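Side-chain contact in 5' nucleotidase family protein (Staphylococcus aureus subsp. aureus, PDB 4Q7F), which belongs to the 5'-nucleotidase family, pairing a metal-binding calcineurin-like phosphoesterase domain with a 5'-nucleotidase C-terminal domain: residues R250-R255 with T259-P264. Numbering follows the deposited sequence. Where two conformers were deposited one is given.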
ATOM      1  N   ARG A 250      -6.124  -6.072  -5.940  1.00 23.90           N
ATOM      2  CA  ARG A 250      -6.783  -7.239  -6.491  1.00 25.72           C
ATOM      3  C   ARG A 250      -7.120  -7.002  -7.964  1.00 26.91           C
ATOM      4  O   ARG A 250      -7.135  -5.852  -8.419  1.00 25.24           O
ATOM      5  CB  ARG A 250      -8.056  -7.491  -5.718  1.00 27.05           C
ATOM      6  CG  ARG A 250      -7.801  -7.764  -4.247  1.00 26.81           C
ATOM      7  CD  ARG A 250      -9.070  -7.625  -3.447  1.00 27.63           C
ATOM      8  NE  ARG A 250      -9.984  -8.716  -3.728  1.00 29.38           N
ATOM      9  CZ  ARG A 250     -11.171  -8.862  -3.152  1.00 30.04           C
ATOM     10  NH1 ARG A 250     -11.622  -7.953  -2.297  1.00 30.10           N
ATOM     11  NH2 ARG A 250     -11.928  -9.905  -3.466  1.00 30.87           N
ATOM     12  N   GLN A 251      -7.371  -8.103  -8.691  1.00 27.49           N
ATOM     13  CA  GLN A 251      -7.715  -8.056 -10.107  1.00 28.89           C
ATOM     14  C   GLN A 251      -9.162  -8.474 -10.265  1.00 29.24           C
ATOM     15  O   GLN A 251      -9.507  -9.662 -10.146  1.00 31.83           O
ATOM     16  CB  GLN A 251      -6.746  -8.898 -10.922  1.00 30.96           C
ATOM     17  CG  GLN A 251      -5.330  -8.370 -10.731  1.00 33.95           C
ATOM     18  CD  GLN A 251      -4.351  -8.862 -11.751  1.00 37.61           C
ATOM     19  OE1 GLN A 251      -4.644  -9.766 -12.525  1.00 44.55           O
ATOM     20  NE2 GLN A 251      -3.166  -8.256 -11.765  1.00 38.08           N
ATOM     21  N   ILE A 252     -10.007  -7.470 -10.469  1.00 26.21           N
ATOM     22  CA  ILE A 252     -11.441  -7.660 -10.556  1.00 27.10           C
ATOM     23  C   ILE A 252     -12.005  -6.930 -11.752  1.00 26.80           C
ATOM     24  O   ILE A 252     -11.618  -5.801 -12.010  1.00 25.63           O
ATOM     25  CB  ILE A 252     -12.116  -7.088  -9.286  1.00 27.03           C
ATOM     26  CG1 ILE A 252     -11.680  -7.903  -8.061  1.00 27.89           C
ATOM     27  CG2 ILE A 252     -13.632  -7.115  -9.403  1.00 28.08           C
ATOM     28  CD1 ILE A 252     -12.166  -7.329  -6.753  1.00 28.67           C
ATOM     29  N   ALA A 253     -12.913  -7.590 -12.466  1.00 27.29           N
ATOM     30  CA  ALA A 253     -13.611  -7.018 -13.610  1.00 28.41           C
ATOM     31  C   ALA A 253     -14.836  -7.874 -13.822  1.00 30.66           C
ATOM     32  O   ALA A 253     -14.760  -8.940 -14.444  1.00 30.73           O
ATOM     33  CB  ALA A 253     -12.748  -7.016 -14.862  1.00 28.33           C
ATOM     34  N   GLU A 254     -15.964  -7.409 -13.302  1.00 31.86           N
ATOM     35  CA  GLU A 254     -17.197  -8.161 -13.378  1.00 33.60           C
ATOM     36  C   GLU A 254     -18.358  -7.202 -13.229  1.00 34.32           C
ATOM     37  O   GLU A 254     -18.164  -5.985 -13.169  1.00 33.02           O
ATOM     38  CB  GLU A 254     -17.199  -9.218 -12.269  1.00 34.69           C
ATOM     39  CG  GLU A 254     -17.232  -8.656 -10.861  1.00 35.24           C
ATOM     40  CD  GLU A 254     -16.954  -9.715  -9.803  1.00 37.07           C
ATOM     41  OE1 GLU A 254     -17.868 -10.025  -9.013  1.00 38.46           O
ATOM     42  OE2 GLU A 254     -15.828 -10.257  -9.778  1.00 36.11           O
ATOM     43  N   ARG A 255     -19.563  -7.753 -13.164  0.60 36.48           N
ATOM     44  CA  ARG A 255     -20.770  -6.958 -13.051  0.60 38.09           C
ATOM     45  C   ARG A 255     -21.407  -7.175 -11.682  0.60 37.70           C
ATOM     46  O   ARG A 255     -21.415  -8.296 -11.179  0.60 37.72           O
ATOM     47  CB  ARG A 255     -21.764  -7.394 -14.144  0.60 40.97           C
ATOM     48  CG  ARG A 255     -21.124  -7.625 -15.513  0.60 41.91           C
ATOM     49  CD  ARG A 255     -20.621  -6.351 -16.174  0.60 42.37           C
ATOM     50  NE  ARG A 255     -21.674  -5.687 -16.939  0.60 45.53           N
ATOM     51  CZ  ARG A 255     -21.936  -5.929 -18.226  0.60 46.01           C
ATOM     52  NH1 ARG A 255     -22.919  -5.272 -18.827  0.60 46.94           N
ATOM     53  NH2 ARG A 255     -21.223  -6.822 -18.917  0.60 46.20           N
ATOM     54  N   THR A 259     -24.040  -2.724 -12.714  1.00 37.68           N
ATOM     55  CA  THR A 259     -22.831  -1.931 -12.527  1.00 35.66           C
ATOM     56  C   THR A 259     -21.564  -2.637 -13.021  1.00 33.77           C
ATOM     57  O   THR A 259     -21.369  -3.814 -12.748  1.00 32.94           O
ATOM     58  CB  THR A 259     -22.648  -1.594 -11.028  1.00 35.23           C
ATOM     59  OG1 THR A 259     -23.820  -0.932 -10.531  1.00 35.63           O
ATOM     60  CG2 THR A 259     -21.435  -0.693 -10.827  1.00 34.45           C
ATOM     61  N   ALA A 260     -20.720  -1.919 -13.764  1.00 31.74           N
ATOM     62  CA  ALA A 260     -19.438  -2.464 -14.175  1.00 30.90           C
ATOM     63  C   ALA A 260     -18.471  -2.209 -13.011  1.00 30.07           C
ATOM     64  O   ALA A 260     -18.281  -1.051 -12.596  1.00 28.67           O
ATOM     65  CB  ALA A 260     -18.929  -1.797 -15.448  1.00 30.74           C
ATOM     66  N   VAL A 261     -17.875  -3.284 -12.483  1.00 29.11           N
ATOM     67  CA  VAL A 261     -16.943  -3.200 -11.346  1.00 27.84           C
ATOM     68  C   VAL A 261     -15.518  -3.567 -11.768  1.00 27.23           C
ATOM     69  O   VAL A 261     -15.283  -4.627 -12.370  1.00 25.91           O
ATOM     70  CB  VAL A 261     -17.374  -4.136 -10.212  1.00 28.57           C
ATOM     71  CG1 VAL A 261     -16.479  -3.938  -8.999  1.00 28.28           C
ATOM     72  CG2 VAL A 261     -18.845  -3.917  -9.877  1.00 29.39           C
ATOM     73  N   ILE A 262     -14.577  -2.685 -11.430  1.00 26.93           N
ATOM     74  CA  ILE A 262     -13.177  -2.840 -11.768  1.00 27.97           C
ATOM     75  C   ILE A 262     -12.193  -2.603 -10.619  1.00 26.31           C
ATOM     76  O   ILE A 262     -12.347  -1.661  -9.811  1.00 25.85           O
ATOM     77  CB  ILE A 262     -12.775  -1.782 -12.816  1.00 30.29           C
ATOM     78  CG1 ILE A 262     -13.413  -2.073 -14.167  1.00 32.20           C
ATOM     79  CG2 ILE A 262     -11.255  -1.721 -12.963  1.00 31.26           C
ATOM     80  CD1 ILE A 262     -12.753  -3.192 -14.953  1.00 31.80           C
ATOM     81  N   GLN A 263     -11.176  -3.462 -10.563  1.00 24.99           N
ATOM     82  CA  GLN A 263     -10.037  -3.275  -9.665  1.00 24.09           C
ATOM     83  C   GLN A 263      -8.874  -3.749 -10.536  1.00 24.27           C
ATOM     84  O   GLN A 263      -8.806  -4.932 -10.917  1.00 24.66           O
ATOM     85  CB  GLN A 263     -10.134  -4.015  -8.322  1.00 24.46           C
ATOM     86  CG  GLN A 263      -9.105  -3.410  -7.351  1.00 23.27           C
ATOM     87  CD  GLN A 263      -9.265  -3.804  -5.903  1.00 24.02           C
ATOM     88  OE1 GLN A 263      -8.297  -4.195  -5.252  1.00 23.72           O
ATOM     89  NE2 GLN A 263     -10.473  -3.675  -5.378  1.00 24.69           N
ATOM     90  N   PRO A 264      -7.987  -2.816 -10.919  1.00 23.23           N
ATOM     91  CA  PRO A 264      -6.941  -3.145 -11.846  1.00 22.94           C
ATOM     92  C   PRO A 264      -5.571  -3.472 -11.266  1.00 22.09           C
ATOM     93  O   PRO A 264      -4.554  -2.986 -11.771  1.00 22.39           O
ATOM     94  CB  PRO A 264      -6.894  -1.899 -12.719  1.00 22.99           C
ATOM     95  CG  PRO A 264      -7.254  -0.792 -11.801  1.00 22.26           C
ATOM     96  CD  PRO A 264      -8.021  -1.369 -10.655  1.00 23.70           C
TER
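T259 brings its backbone O 3.2 Å from R255 CA, a CH···O contact beside the turn of an antiparallel β-hairpin, while its hydroxyl bonds to S237 OG and I240 O. A260 pairs with R255 without hydrogen bonds; its small methyl suits the face packed on strands 270-278 and 284-293. V261 and E254 form a hydrogen-bonded pair. V261 N reaches E254 O at 2.8 Å, and V261 CG1, trans to its own N (chi1 -175°), lies 4.3 Å from I252 CG2; these β-branched residues fit an extended strand. On the other face, I262 turns its CD1 to within 3.8 Å of A253 CB, where alanine leaves room for the longer chain. Q263 and I252 exchange two backbone bonds, with the I252 N-H directed at a lone pair of Q263 O. The extended Q263 side chain then passes the R250 carbonyl and accepts R250 N at OE1 (3.0 Å, N-H···O 157°), while NE2 donates to T245 OG1. Both ends of this buried amide are thus engaged, which limits its rotation. Glutamine's OE1 adds a side-chain bond next to the backbone bonding of R250 with G265, and probably steadies the chain just after metal ligands H247 and H249.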